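PDB 6ABW: citrate synthase from Metallosphaera sedula, which probably catalyses the condensation of acetyl-CoA with oxaloacetate and water to give citrate and free CoA in the tricarboxylic acid cycle. Local coordinates for residues S252-K257 with E313-K318. Sequence-based numbering, arbitrary orientation.
Sequences SWFKRK and ETFGAK. With ACO (acetyl coenzyme *a), chain D.
The Phe-254 ring meets Thr-314 with its edge: OG1 of Thr-314 lies near the ring plane, 3.4 Å from CZ of Phe-254, and CB of Thr-314 lies in that plane too. One face of the Phe-315 ring carries CG2 of Thr-314, 3.7 Å above the plane and over its centre; the opposite face carries C2A of the acetyl-CoA adenine, 3.3 Å above the plane but displaced toward the rim. CZ of Phe-254 is 4.3 Å from CE2 of Phe-315, an apolar contact. With no hydrogen bond across the segments and only 99 Å² buried, this is van der Waals packing. Thr-314 sits between the two rings: its CG2 stands anti to the backbone N while OG1, beside that N (chi1 -53°), hydrogen-bonds to Leu-310 O within helix 295-315, which satisfies the hydroxyl at the aromatic edge. On the helix 250-260 side, CG of Phe-254 is anti to N (chi1 -172°), carrying the ring across to Thr-314 and also onto Leu-307 and Leu-310. Cutting the Phe-315 ring back to the methyl of an alanine is likely to take away the face that lies on C2A and open a gap beside CG2 of Thr-314. Further along, CD of Lys-318 passes 3.7 Å from O8A on the 3'-phosphate of acetyl-CoA, and Leu-265 O and Gly-267 N hydrogen-bond to the same ligand. The arrangement is thus a second-shell packing of helix 250-260 against helix 295-315 at Thr-314 and Phe-315, where Phe-315 forms part of the adenine side of the acetyl-CoA pocket of citrate synthase.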
ATOM      1  N   SER A 252      -0.053 -18.338  38.757  1.00 16.51           N
ATOM      2  CA  SER A 252       1.403 -18.340  38.774  1.00 17.20           C
ATOM      3  C   SER A 252       2.029 -17.527  37.632  1.00 16.70           C
ATOM      4  O   SER A 252       2.948 -16.721  37.886  1.00 18.10           O
ATOM      5  CB  SER A 252       1.978 -19.790  38.817  1.00 17.86           C
ATOM      6  OG  SER A 252       3.378 -19.782  38.615  1.00 19.62           O
ATOM      7  N   TRP A 253       1.521 -17.708  36.409  1.00 13.78           N
ATOM      8  CA  TRP A 253       1.951 -16.920  35.296  1.00 14.27           C
ATOM      9  C   TRP A 253       1.741 -15.411  35.572  1.00 13.40           C
ATOM     10  O   TRP A 253       2.620 -14.603  35.273  1.00 16.57           O
ATOM     11  CB  TRP A 253       1.226 -17.347  34.046  1.00 13.88           C
ATOM     12  CG  TRP A 253       1.615 -16.643  32.786  1.00 14.51           C
ATOM     13  CD1 TRP A 253       2.483 -17.089  31.827  1.00 15.97           C
ATOM     14  CD2 TRP A 253       1.072 -15.401  32.303  1.00 14.20           C
ATOM     15  NE1 TRP A 253       2.581 -16.153  30.820  1.00 17.03           N
ATOM     16  CE2 TRP A 253       1.703 -15.124  31.081  1.00 15.77           C
ATOM     17  CE3 TRP A 253       0.109 -14.478  32.810  1.00 13.25           C
ATOM     18  CZ2 TRP A 253       1.393 -14.002  30.320  1.00 15.14           C
ATOM     19  CZ3 TRP A 253      -0.185 -13.348  32.055  1.00 14.12           C
ATOM     20  CH2 TRP A 253       0.467 -13.095  30.832  1.00 13.74           C
ATOM     21  N   PHE A 254       0.586 -15.088  36.085  1.00 13.56           N
ATOM     22  CA  PHE A 254       0.225 -13.655  36.353  1.00 14.34           C
ATOM     23  C   PHE A 254       1.176 -13.124  37.444  1.00 16.30           C
ATOM     24  O   PHE A 254       1.723 -12.025  37.289  1.00 15.51           O
ATOM     25  CB  PHE A 254      -1.215 -13.528  36.826  1.00 13.88           C
ATOM     26  CG  PHE A 254      -1.715 -12.096  36.930  1.00 14.79           C
ATOM     27  CD1 PHE A 254      -2.234 -11.417  35.833  1.00 15.59           C
ATOM     28  CD2 PHE A 254      -1.745 -11.456  38.139  1.00 16.09           C
ATOM     29  CE1 PHE A 254      -2.707 -10.066  35.963  1.00 14.50           C
ATOM     30  CE2 PHE A 254      -2.258 -10.165  38.270  1.00 15.54           C
ATOM     31  CZ  PHE A 254      -2.719  -9.469  37.175  1.00 14.95           C
ATOM     32  N   LYS A 255       1.393 -13.902  38.515  1.00 18.48           N
ATOM     33  CA  LYS A 255       2.386 -13.494  39.570  1.00 21.19           C
ATOM     34  C   LYS A 255       3.788 -13.209  39.023  1.00 22.33           C
ATOM     35  O   LYS A 255       4.411 -12.145  39.274  1.00 23.14           O
ATOM     36  CB  LYS A 255       2.381 -14.507  40.704  1.00 23.71           C
ATOM     37  CG  LYS A 255       3.335 -14.175  41.875  1.00 28.35           C
ATOM     38  CD  LYS A 255       3.170 -12.751  42.402  1.00 29.08           C
ATOM     39  CE  LYS A 255       4.106 -12.454  43.586  1.00 35.72           C
ATOM     40  NZ  LYS A 255       3.529 -12.988  44.818  1.00 43.38           N
ATOM     41  N   ARG A 256       4.276 -14.114  38.192  1.00 22.76           N
ATOM     42  CA  ARG A 256       5.612 -14.025  37.627  1.00 25.46           C
ATOM     43  C   ARG A 256       5.777 -12.950  36.542  1.00 26.50           C
ATOM     44  O   ARG A 256       6.648 -12.110  36.644  1.00 25.37           O
ATOM     45  CB  ARG A 256       6.047 -15.456  37.166  1.00 28.74           C
ATOM     46  CG  ARG A 256       6.007 -16.527  38.330  1.00 32.66           C
ATOM     47  CD  ARG A 256       6.030 -18.015  37.887  1.00 35.08           C
ATOM     48  NE  ARG A 256       6.490 -18.119  36.506  1.00 40.38           N
ATOM     49  CZ  ARG A 256       5.767 -18.534  35.447  1.00 43.93           C
ATOM     50  NH1 ARG A 256       6.311 -18.458  34.236  1.00 46.69           N
ATOM     51  NH2 ARG A 256       4.544 -19.068  35.559  1.00 44.03           N
ATOM     52  N   LYS A 257       4.914 -12.918  35.514  1.00 22.52           N
ATOM     53  CA  LYS A 257       5.073 -12.069  34.366  1.00 22.60           C
ATOM     54  C   LYS A 257       4.542 -10.642  34.579  1.00 22.54           C
ATOM     55  O   LYS A 257       5.123  -9.694  34.063  1.00 22.74           O
ATOM     56  CB  LYS A 257       4.407 -12.659  33.131  1.00 26.91           C
ATOM     57  CG  LYS A 257       4.832 -14.083  32.795  1.00 34.91           C
ATOM     58  CD  LYS A 257       6.224 -14.171  32.182  1.00 45.20           C
ATOM     59  CE  LYS A 257       6.683 -15.626  32.052  1.00 52.99           C
ATOM     60  NZ  LYS A 257       8.125 -15.690  31.678  1.00 57.40           N
ATOM     61  N   GLU A 313      -9.041  -6.945  38.684  1.00 18.44           N
ATOM     62  CA  GLU A 313      -8.690  -6.780  40.144  1.00 23.16           C
ATOM     63  C   GLU A 313      -7.421  -5.912  40.312  1.00 20.60           C
ATOM     64  O   GLU A 313      -7.406  -4.941  41.094  1.00 22.57           O
ATOM     65  CB  GLU A 313      -8.564  -8.174  40.793  1.00 26.73           C
ATOM     66  CG  GLU A 313      -8.431  -8.133  42.309  1.00 39.01           C
ATOM     67  CD  GLU A 313      -7.660  -9.321  42.945  1.00 48.60           C
ATOM     68  OE1 GLU A 313      -7.340 -10.370  42.281  1.00 50.48           O
ATOM     69  OE2 GLU A 313      -7.372  -9.195  44.166  1.00 54.50           O
ATOM     70  N   THR A 314      -6.440  -6.099  39.425  1.00 18.10           N
ATOM     71  CA  THR A 314      -5.162  -5.401  39.521  1.00 18.18           C
ATOM     72  C   THR A 314      -5.138  -4.024  38.852  1.00 17.24           C
ATOM     73  O   THR A 314      -4.526  -3.131  39.364  1.00 17.25           O
ATOM     74  CB  THR A 314      -4.062  -6.275  38.913  1.00 18.16           C
ATOM     75  OG1 THR A 314      -4.140  -7.560  39.544  1.00 20.14           O
ATOM     76  CG2 THR A 314      -2.714  -5.670  39.162  1.00 20.90           C
ATOM     77  N   PHE A 315      -5.794  -3.865  37.701  1.00 14.79           N
ATOM     78  CA  PHE A 315      -5.692  -2.667  36.866  1.00 15.69           C
ATOM     79  C   PHE A 315      -6.983  -1.906  36.650  1.00 15.74           C
ATOM     80  O   PHE A 315      -6.940  -0.781  36.146  1.00 16.44           O
ATOM     81  CB  PHE A 315      -5.163  -3.114  35.478  1.00 16.68           C
ATOM     82  CG  PHE A 315      -3.848  -3.815  35.555  1.00 16.32           C
ATOM     83  CD1 PHE A 315      -2.753  -3.137  36.051  1.00 19.08           C
ATOM     84  CD2 PHE A 315      -3.669  -5.129  35.035  1.00 19.26           C
ATOM     85  CE1 PHE A 315      -1.503  -3.729  36.110  1.00 21.91           C
ATOM     86  CE2 PHE A 315      -2.438  -5.732  35.119  1.00 18.96           C
ATOM     87  CZ  PHE A 315      -1.339  -5.023  35.644  1.00 21.37           C
ATOM     88  N   GLY A 316      -8.125  -2.454  37.045  1.00 17.10           N
ATOM     89  CA  GLY A 316      -9.395  -1.714  36.862  1.00 19.30           C
ATOM     90  C   GLY A 316      -9.451  -0.298  37.491  1.00 22.81           C
ATOM     91  O   GLY A 316      -9.953   0.645  36.846  1.00 23.14           O
ATOM     92  N   ALA A 317      -8.888  -0.140  38.703  1.00 23.96           N
ATOM     93  CA  ALA A 317      -8.774   1.194  39.358  1.00 27.66           C
ATOM     94  C   ALA A 317      -7.925   2.211  38.603  1.00 26.65           C
ATOM     95  O   ALA A 317      -8.121   3.421  38.769  1.00 26.45           O
ATOM     96  CB  ALA A 317      -8.267   1.053  40.798  1.00 30.82           C
ATOM     97  N   LYS A 318      -7.035   1.741  37.730  1.00 21.70           N
ATOM     98  CA  LYS A 318      -6.368   2.580  36.787  1.00 22.15           C
ATOM     99  C   LYS A 318      -7.088   2.831  35.434  1.00 19.88           C
ATOM    100  O   LYS A 318      -6.484   3.416  34.539  1.00 21.50           O
ATOM    101  CB  LYS A 318      -4.985   2.002  36.505  1.00 24.37           C
ATOM    102  CG  LYS A 318      -4.234   1.580  37.763  1.00 29.28           C
ATOM    103  CD  LYS A 318      -2.751   1.611  37.458  1.00 33.87           C
ATOM    104  CE  LYS A 318      -1.966   0.577  38.255  1.00 41.82           C
ATOM    105  NZ  LYS A 318      -1.828   1.067  39.642  1.00 45.82           N
TER
HETATM  106  N1A ACO D 403      -1.446  -3.787  31.510  1.00 21.66           N
HETATM  107  C2A ACO D 403      -0.977  -3.316  32.723  1.00 25.83           C
HETATM  108  N3A ACO D 403      -0.860  -1.967  33.013  1.00 23.86           N
HETATM  109  C4A ACO D 403      -1.225  -1.072  32.064  1.00 26.22           C
HETATM  110  C5A ACO D 403      -1.747  -1.515  30.753  1.00 23.09           C
HETATM  111  C6A ACO D 403      -1.845  -2.956  30.537  1.00 21.92           C
HETATM  112  N6A ACO D 403      -2.280  -3.390  29.335  1.00 20.29           N
HETATM  113  N7A ACO D 403      -2.000  -0.410  30.011  1.00 24.73           N
HETATM  114  C8A ACO D 403      -1.680   0.669  30.767  1.00 26.44           C
HETATM  115  N9A ACO D 403      -1.215   0.266  31.971  1.00 30.89           N
HETATM  116  C1B ACO D 403      -0.794   1.142  33.102  1.00 42.32           C
HETATM  117  C2B ACO D 403       0.295   2.167  32.741  1.00 49.01           C
HETATM  118  O2B ACO D 403       1.624   1.652  32.814  1.00 50.37           O
HETATM  119  C3B ACO D 403       0.035   3.201  33.802  1.00 54.61           C
HETATM  120  O3B ACO D 403       0.709   2.745  34.987  1.00 68.29           O
HETATM  121  P3B ACO D 403       1.282   3.720  36.166  1.00 82.15           P
HETATM  122  O7A ACO D 403       2.412   2.925  36.794  1.00 80.62           O
HETATM  123  O8A ACO D 403       0.095   3.933  37.100  1.00 69.20           O
HETATM  124  O9A ACO D 403       1.755   4.957  35.410  1.00 79.18           O
HETATM  125  C4B ACO D 403      -1.489   3.195  33.988  1.00 53.93           C
HETATM  126  O4B ACO D 403      -1.947   1.901  33.572  1.00 49.13           O
HETATM  127  C5B ACO D 403      -2.230   4.207  33.151  1.00 52.68           C
HETATM  128  O5B ACO D 403      -1.900   4.019  31.774  1.00 56.96           O
HETATM  129  P1A ACO D 403      -2.672   4.884  30.649  1.00 61.93           P
HETATM  130  O1A ACO D 403      -1.954   6.213  30.615  1.00 60.85           O
HETATM  131  O2A ACO D 403      -4.180   4.775  30.916  1.00 69.04           O
HETATM  132  O3A ACO D 403      -2.449   4.152  29.220  1.00 59.64           O
HETATM  133  P2A ACO D 403      -1.058   4.124  28.394  1.00 58.09           P
HETATM  134  O4A ACO D 403      -1.044   5.179  27.319  1.00 56.35           O
HETATM  135  O5A ACO D 403       0.098   3.862  29.314  1.00 53.32           O
HETATM  136  O6A ACO D 403      -1.390   2.795  27.538  1.00 53.82           O
HETATM  137  CBP ACO D 403      -2.398   1.665  25.699  1.00 39.93           C
HETATM  138  CCP ACO D 403      -2.635   2.598  26.857  1.00 43.05           C
HETATM  139  CDP ACO D 403      -3.546   0.967  25.005  1.00 35.40           C
HETATM  140  CEP ACO D 403      -1.055   1.794  24.965  1.00 38.04           C
HETATM  141  CAP ACO D 403      -1.970   0.407  26.619  1.00 37.56           C
HETATM  142  OAP ACO D 403      -2.910   0.036  27.645  1.00 33.43           O
HETATM  143  C9P ACO D 403      -1.625  -0.907  25.911  1.00 44.79           C
HETATM  144  O9P ACO D 403      -0.471  -1.058  25.525  1.00 48.10           O
HETATM  145  N8P ACO D 403      -2.608  -1.825  25.727  1.00 38.72           N
HETATM  146  C7P ACO D 403      -2.448  -2.945  24.828  1.00 41.85           C
HETATM  147  C6P ACO D 403      -1.486  -4.022  25.273  1.00 38.26           C
HETATM  148  C5P ACO D 403      -1.413  -4.974  24.085  1.00 44.02           C
HETATM  149  O5P ACO D 403      -2.179  -5.933  24.016  1.00 37.13           O
HETATM  150  N4P ACO D 403      -0.468  -4.750  23.144  1.00 44.04           N
HETATM  151  C3P ACO D 403      -0.231  -5.655  22.011  1.00 43.42           C
HETATM  152  C2P ACO D 403      -0.558  -4.875  20.756  1.00 52.94           C
HETATM  153  S1P ACO D 403       0.941  -4.508  19.913  1.00 58.11           S
HETATM  154  C   ACO D 403       0.463  -5.281  18.531  1.00 46.49           C
HETATM  155  O   ACO D 403       0.560  -6.494  18.515  1.00 44.53           O
HETATM  156  CH3 ACO D 403      -0.099  -4.436  17.426  1.00 39.00           C